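Local structure of PDZ domain protein (Parabacteroides distasonis, 4L8N) at residues Val163-Leu177 against Asp275-Tyr289. The protein is of unknown function but pairs PDZ domains with a DUF4136 domain and binds magnesium ions. Residues are numbered along the deposited sequence; the frame is centred on the assembly and turned at random.
Sequences VINECIENELTKKGL and DEYARVHVPLMCMQY
E171 meets V282 and P283 through a chain bent at its second torsion (chi2 -38°), which lays the carboxylate across the proline ring, the two side chains crossing at about a right angle. E171 CG lies 3.7 Å from V282 CG1, and E171 OE2 lies 3.7 Å from P283 CB. Each carboxylate oxygen has a polar partner: K174 NZ forms a salt bridge with E171 OE2 at 2.9 Å, on the syn side but well out of the carboxylate plane, and a water donates to both E171 OE1 and P283 O. With an alanine here, K174 would probably lose its ion-pair mate, the water one of its acceptors, and V282 and P283 part of their cover.

K175 runs extended as far as CE, and the turn at chi4 (-62°) sets NZ between two backbone carbonyls. K175 NZ donates to Y289 O at 2.7 Å, almost in line with the C=O, and to C286 O at 2.9 Å from above the carbonyl plane, while Y289 N reaches C286 O from the opposite face. Elsewhere the contact is mainly apolar: V282 CG1 packs 3.8 Å from C167 CB, and I164 meets A278. V163 CG1 lies over one face of the R279 guanidinium, toward its rim.

The axes of 163-175 and 275-285 run nearly parallel, 15° apart and 9.2 Å at closest approach, as two helices packed side by side within the DUF4136 region. Helix 158-175 rests on strands 147-150 and 186-196, and helix 274-285 reaches strand 123-135 of the same mixed sheet, while V280, P283 and L284 pack against the second subunit.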
loop_
_atom_site.group_PDB
_atom_site.type_symbol
_atom_site.label_atom_id
_atom_site.label_comp_id
_atom_site.label_asym_id
_atom_site.label_seq_id
_atom_site.Cartn_x
_atom_site.Cartn_y
_atom_site.Cartn_z
ATOM N N VAL A 163 -11.461 -19.334 -13.726
ATOM C CA VAL A 163 -12.076 -18.046 -14.097
ATOM C C VAL A 163 -10.975 -17.006 -14.269
ATOM O O VAL A 163 -10.906 -16.374 -15.324
ATOM C CB VAL A 163 -13.166 -17.587 -13.089
ATOM C CG1 VAL A 163 -13.653 -16.165 -13.394
ATOM C CG2 VAL A 163 -14.336 -18.565 -13.081
ATOM N N ILE A 164 -10.104 -16.869 -13.251
ATOM C CA ILE A 164 -8.953 -15.962 -13.236
ATOM C C ILE A 164 -8.092 -16.166 -14.507
ATOM O O ILE A 164 -7.913 -15.226 -15.273
ATOM C CB ILE A 164 -8.104 -16.146 -11.931
ATOM C CG1 ILE A 164 -8.913 -15.811 -10.656
ATOM C CG2 ILE A 164 -6.819 -15.305 -11.995
ATOM C CD1 ILE A 164 -8.197 -16.188 -9.311
ATOM N N ASN A 165 -7.613 -17.389 -14.747
ATOM C CA ASN A 165 -6.757 -17.724 -15.888
ATOM C C ASN A 165 -7.438 -17.471 -17.252
ATOM O O ASN A 165 -6.764 -17.071 -18.197
ATOM C CB ASN A 165 -6.269 -19.164 -15.777
ATOM C CG ASN A 165 -5.324 -19.430 -14.623
ATOM O OD1 ASN A 165 -4.776 -18.519 -13.982
ATOM N ND2 ASN A 165 -5.036 -20.695 -14.391
ATOM N N GLU A 166 -8.754 -17.660 -17.345
ATOM C CA GLU A 166 -9.514 -17.382 -18.566
ATOM C C GLU A 166 -9.512 -15.871 -18.857
ATOM O O GLU A 166 -9.412 -15.492 -20.022
ATOM C CB GLU A 166 -10.949 -17.904 -18.450
ATOM C CG GLU A 166 -11.134 -19.314 -18.980
ATOM C CD GLU A 166 -12.515 -19.921 -18.784
ATOM O OE1 GLU A 166 -13.526 -19.188 -18.906
ATOM O OE2 GLU A 166 -12.583 -21.146 -18.531
ATOM N N CYS A 167 -9.593 -15.018 -17.795
ATOM C CA CYS A 167 -9.549 -13.555 -17.907
ATOM C C CYS A 167 -8.170 -13.108 -18.381
ATOM O O CYS A 167 -8.078 -12.281 -19.302
ATOM C CB CYS A 167 -9.911 -12.883 -16.582
ATOM S SG CYS A 167 -11.612 -13.165 -16.033
ATOM N N ILE A 168 -7.099 -13.640 -17.744
ATOM C CA ILE A 168 -5.719 -13.312 -18.096
ATOM C C ILE A 168 -5.431 -13.798 -19.511
ATOM O O ILE A 168 -4.830 -13.046 -20.290
ATOM C CB ILE A 168 -4.683 -13.859 -17.083
ATOM C CG1 ILE A 168 -5.031 -13.419 -15.652
ATOM C CG2 ILE A 168 -3.238 -13.412 -17.463
ATOM C CD1 ILE A 168 -4.467 -14.308 -14.634
ATOM N N GLU A 169 -5.917 -15.007 -19.871
ATOM C CA GLU A 169 -5.708 -15.557 -21.213
ATOM C C GLU A 169 -6.299 -14.642 -22.280
ATOM O O GLU A 169 -5.616 -14.378 -23.257
ATOM C CB GLU A 169 -6.279 -16.975 -21.350
ATOM C CG GLU A 169 -5.727 -17.723 -22.550
ATOM C CD GLU A 169 -6.312 -19.100 -22.786
ATOM O OE1 GLU A 169 -6.527 -19.835 -21.794
ATOM O OE2 GLU A 169 -6.520 -19.457 -23.970
ATOM N N ASN A 170 -7.524 -14.131 -22.085
ATOM C CA ASN A 170 -8.152 -13.206 -23.037
ATOM C C ASN A 170 -7.352 -11.913 -23.155
ATOM O O ASN A 170 -7.139 -11.455 -24.270
ATOM C CB ASN A 170 -9.626 -12.881 -22.682
ATOM C CG ASN A 170 -10.596 -14.052 -22.769
ATOM O OD1 ASN A 170 -10.353 -15.069 -23.450
ATOM N ND2 ASN A 170 -11.737 -13.930 -22.079
ATOM N N GLU A 171 -6.876 -11.356 -22.026
ATOM C CA GLU A 171 -6.102 -10.111 -22.031
ATOM C C GLU A 171 -4.801 -10.221 -22.798
ATOM O O GLU A 171 -4.495 -9.327 -23.587
ATOM C CB GLU A 171 -5.795 -9.630 -20.603
ATOM C CG GLU A 171 -6.957 -8.943 -19.916
ATOM C CD GLU A 171 -7.835 -8.045 -20.771
ATOM O OE1 GLU A 171 -7.345 -6.993 -21.244
ATOM O OE2 GLU A 171 -9.023 -8.393 -20.954
ATOM N N LEU A 172 -4.050 -11.316 -22.574
ATOM C CA LEU A 172 -2.733 -11.562 -23.158
ATOM C C LEU A 172 -2.822 -12.000 -24.615
ATOM O O LEU A 172 -1.955 -11.622 -25.417
ATOM C CB LEU A 172 -1.954 -12.605 -22.326
ATOM C CG LEU A 172 -1.617 -12.247 -20.862
ATOM C CD1 LEU A 172 -0.673 -13.296 -20.257
ATOM C CD2 LEU A 172 -1.003 -10.876 -20.740
ATOM N N THR A 173 -3.865 -12.786 -24.982
ATOM C CA THR A 173 -4.024 -13.158 -26.395
ATOM C C THR A 173 -4.436 -11.908 -27.199
ATOM O O THR A 173 -4.021 -11.795 -28.337
ATOM C CB THR A 173 -4.952 -14.360 -26.618
ATOM O OG1 THR A 173 -6.221 -14.130 -26.017
ATOM C CG2 THR A 173 -4.343 -15.660 -26.118
ATOM N N LYS A 174 -5.166 -10.935 -26.586
ATOM C CA LYS A 174 -5.535 -9.672 -27.255
ATOM C C LYS A 174 -4.298 -8.798 -27.515
ATOM O O LYS A 174 -4.272 -8.044 -28.484
ATOM C CB LYS A 174 -6.573 -8.879 -26.457
ATOM C CG LYS A 174 -7.987 -9.455 -26.498
ATOM C CD LYS A 174 -9.002 -8.524 -25.827
ATOM C CE LYS A 174 -9.131 -8.700 -24.329
ATOM N NZ LYS A 174 -9.656 -7.475 -23.671
ATOM N N LYS A 175 -3.272 -8.930 -26.663
ATOM C CA LYS A 175 -2.022 -8.188 -26.742
ATOM C C LYS A 175 -1.106 -8.726 -27.870
ATOM O O LYS A 175 -0.220 -8.005 -28.344
ATOM C CB LYS A 175 -1.319 -8.238 -25.375
ATOM C CG LYS A 175 -1.979 -7.297 -24.375
ATOM C CD LYS A 175 -1.566 -7.501 -22.912
ATOM C CE LYS A 175 -2.351 -6.573 -22.013
ATOM N NZ LYS A 175 -2.089 -5.133 -22.316
ATOM N N GLY A 176 -1.356 -9.962 -28.297
ATOM C CA GLY A 176 -0.591 -10.647 -29.337
ATOM C C GLY A 176 0.269 -11.798 -28.832
ATOM O O GLY A 176 1.077 -12.348 -29.585
ATOM N N LEU A 177 0.135 -12.151 -27.550
ATOM C CA LEU A 177 0.843 -13.276 -26.952
ATOM C C LEU A 177 0.063 -14.555 -27.276
ATOM O O LEU A 177 -1.127 -14.510 -27.603
ATOM C CB LEU A 177 1.074 -13.109 -25.433
ATOM C CG LEU A 177 1.920 -11.897 -24.966
ATOM C CD1 LEU A 177 2.139 -11.940 -23.466
ATOM C CD2 LEU A 177 3.285 -11.840 -25.661
ATOM N N ASP A 275 -13.701 -14.090 -7.947
ATOM C CA ASP A 275 -13.920 -14.314 -9.381
ATOM C C ASP A 275 -14.471 -13.040 -10.024
ATOM O O ASP A 275 -13.955 -12.619 -11.069
ATOM C CB ASP A 275 -14.817 -15.547 -9.674
ATOM C CG ASP A 275 -16.116 -15.695 -8.887
ATOM O OD1 ASP A 275 -16.748 -14.662 -8.573
ATOM O OD2 ASP A 275 -16.558 -16.848 -8.686
ATOM N N GLU A 276 -15.455 -12.391 -9.356
ATOM C CA GLU A 276 -16.058 -11.137 -9.803
ATOM C C GLU A 276 -15.007 -10.040 -9.811
ATOM O O GLU A 276 -14.904 -9.309 -10.797
ATOM C CB GLU A 276 -17.266 -10.755 -8.933
ATOM C CG GLU A 276 -18.515 -11.553 -9.288
ATOM C CD GLU A 276 -19.746 -11.376 -8.417
ATOM O OE1 GLU A 276 -19.952 -10.268 -7.867
ATOM O OE2 GLU A 276 -20.542 -12.339 -8.333
ATOM N N TYR A 277 -14.173 -9.989 -8.759
ATOM C CA TYR A 277 -13.078 -9.035 -8.621
ATOM C C TYR A 277 -12.096 -9.177 -9.808
ATOM O O TYR A 277 -11.784 -8.164 -10.435
ATOM C CB TYR A 277 -12.342 -9.196 -7.255
ATOM C CG TYR A 277 -11.353 -8.070 -7.041
ATOM C CD1 TYR A 277 -11.754 -6.865 -6.478
ATOM C CD2 TYR A 277 -10.045 -8.162 -7.520
ATOM C CE1 TYR A 277 -10.879 -5.786 -6.378
ATOM C CE2 TYR A 277 -9.164 -7.084 -7.430
ATOM C CZ TYR A 277 -9.597 -5.890 -6.883
ATOM O OH TYR A 277 -8.763 -4.805 -6.830
ATOM N N ALA A 278 -11.614 -10.424 -10.095
ATOM C CA ALA A 278 -10.686 -10.747 -11.200
ATOM C C ALA A 278 -11.271 -10.315 -12.567
ATOM O O ALA A 278 -10.579 -9.636 -13.336
ATOM C CB ALA A 278 -10.354 -12.244 -11.219
ATOM N N ARG A 279 -12.559 -10.659 -12.836
ATOM C CA ARG A 279 -13.261 -10.301 -14.072
ATOM C C ARG A 279 -13.191 -8.802 -14.361
ATOM O O ARG A 279 -12.953 -8.432 -15.508
ATOM C CB ARG A 279 -14.742 -10.731 -14.021
ATOM C CG ARG A 279 -14.960 -12.204 -14.242
ATOM C CD ARG A 279 -16.392 -12.471 -14.643
ATOM N NE ARG A 279 -16.720 -13.900 -14.564
ATOM C CZ ARG A 279 -16.510 -14.778 -15.541
ATOM N NH1 ARG A 279 -15.965 -14.386 -16.692
ATOM N NH2 ARG A 279 -16.844 -16.051 -15.379
ATOM N N VAL A 280 -13.377 -7.951 -13.324
ATOM C CA VAL A 280 -13.368 -6.490 -13.440
ATOM C C VAL A 280 -11.942 -5.942 -13.560
ATOM O O VAL A 280 -11.684 -5.126 -14.435
ATOM C CB VAL A 280 -14.133 -5.825 -12.252
ATOM C CG1 VAL A 280 -14.058 -4.299 -12.280
ATOM C CG2 VAL A 280 -15.584 -6.270 -12.214
ATOM N N HIS A 281 -11.029 -6.377 -12.685
ATOM C CA HIS A 281 -9.682 -5.811 -12.534
ATOM C C HIS A 281 -8.580 -6.440 -13.364
ATOM O O HIS A 281 -7.667 -5.692 -13.717
ATOM C CB HIS A 281 -9.305 -5.778 -11.067
ATOM C CG HIS A 281 -10.250 -4.916 -10.291
ATOM N ND1 HIS A 281 -11.427 -5.429 -9.763
ATOM C CD2 HIS A 281 -10.200 -3.583 -10.033
ATOM C CE1 HIS A 281 -12.029 -4.407 -9.160
ATOM N NE2 HIS A 281 -11.326 -3.279 -9.283
ATOM N N VAL A 282 -8.654 -7.741 -13.748
ATOM C CA VAL A 282 -7.631 -8.319 -14.648
ATOM C C VAL A 282 -7.421 -7.367 -15.884
ATOM O O VAL A 282 -6.258 -7.023 -16.161
ATOM C CB VAL A 282 -7.937 -9.786 -15.105
ATOM C CG1 VAL A 282 -7.210 -10.149 -16.407
ATOM C CG2 VAL A 282 -7.605 -10.786 -14.006
ATOM N N PRO A 283 -8.498 -6.908 -16.599
ATOM C CA PRO A 283 -8.274 -6.008 -17.759
ATOM C C PRO A 283 -7.651 -4.648 -17.385
ATOM O O PRO A 283 -6.883 -4.103 -18.172
ATOM C CB PRO A 283 -9.680 -5.827 -18.359
ATOM C CG PRO A 283 -10.513 -6.913 -17.781
ATOM C CD PRO A 283 -9.941 -7.211 -16.441
ATOM N N LEU A 284 -7.967 -4.102 -16.207
ATOM C CA LEU A 284 -7.377 -2.828 -15.760
ATOM C C LEU A 284 -5.897 -3.026 -15.356
ATOM O O LEU A 284 -5.041 -2.237 -15.757
ATOM C CB LEU A 284 -8.171 -2.209 -14.592
ATOM C CG LEU A 284 -9.623 -1.833 -14.834
ATOM C CD1 LEU A 284 -10.309 -1.549 -13.514
ATOM C CD2 LEU A 284 -9.760 -0.634 -15.804
HETATM N N MSE A 285 -5.606 -4.101 -14.590
HETATM C CA MSE A 285 -4.259 -4.497 -14.148
HETATM C C MSE A 285 -3.310 -4.783 -15.310
HETATM O O MSE A 285 -2.152 -4.373 -15.261
HETATM C CB MSE A 285 -4.351 -5.750 -13.270
HETATM C CG MSE A 285 -4.893 -5.467 -11.892
HETATM SE SE MSE A 285 -5.328 -7.058 -10.901
HETATM C CE MSE A 285 -3.586 -7.675 -10.671
ATOM N N CYS A 286 -3.791 -5.484 -16.352
ATOM C CA CYS A 286 -2.959 -5.855 -17.502
ATOM C C CYS A 286 -2.743 -4.722 -18.500
ATOM O O CYS A 286 -1.921 -4.889 -19.412
ATOM C CB CYS A 286 -3.507 -7.093 -18.186
ATOM S SG CYS A 286 -3.395 -8.577 -17.163
HETATM N N MSE A 287 -3.397 -3.556 -18.315
HETATM C CA MSE A 287 -3.152 -2.406 -19.205
HETATM C C MSE A 287 -1.704 -1.915 -19.035
HETATM O O MSE A 287 -1.179 -1.220 -19.912
HETATM C CB MSE A 287 -4.152 -1.279 -18.949
HETATM C CG MSE A 287 -5.394 -1.413 -19.808
HETATM SE SE MSE A 287 -6.753 -0.056 -19.490
HETATM C CE MSE A 287 -5.854 1.344 -20.221
ATOM N N GLN A 288 -1.047 -2.306 -17.909
ATOM C CA GLN A 288 0.339 -1.936 -17.682
ATOM C C GLN A 288 1.300 -3.034 -18.122
ATOM O O GLN A 288 2.492 -2.897 -17.887
ATOM C CB GLN A 288 0.596 -1.486 -16.248
ATOM C CG GLN A 288 0.018 -0.099 -16.007
ATOM C CD GLN A 288 0.745 0.630 -14.943
ATOM O OE1 GLN A 288 1.455 1.606 -15.204
ATOM N NE2 GLN A 288 0.602 0.142 -13.723
ATOM N N TYR A 289 0.811 -4.087 -18.820
ATOM C CA TYR A 289 1.688 -5.090 -19.424
ATOM C C TYR A 289 1.615 -4.942 -20.952
ATOM O O TYR A 289 0.519 -5.087 -21.505
ATOM C CB TYR A 289 1.393 -6.544 -18.983
ATOM C CG TYR A 289 2.521 -7.453 -19.427
ATOM C CD1 TYR A 289 3.733 -7.480 -18.734
ATOM C CD2 TYR A 289 2.455 -8.141 -20.647
ATOM C CE1 TYR A 289 4.820 -8.228 -19.197
ATOM C CE2 TYR A 289 3.544 -8.886 -21.122
ATOM C CZ TYR A 289 4.720 -8.933 -20.386
ATOM O OH TYR A 289 5.804 -9.666 -20.827
HETATM O O HOH W 1 -5.518 -5.093 -20.507
#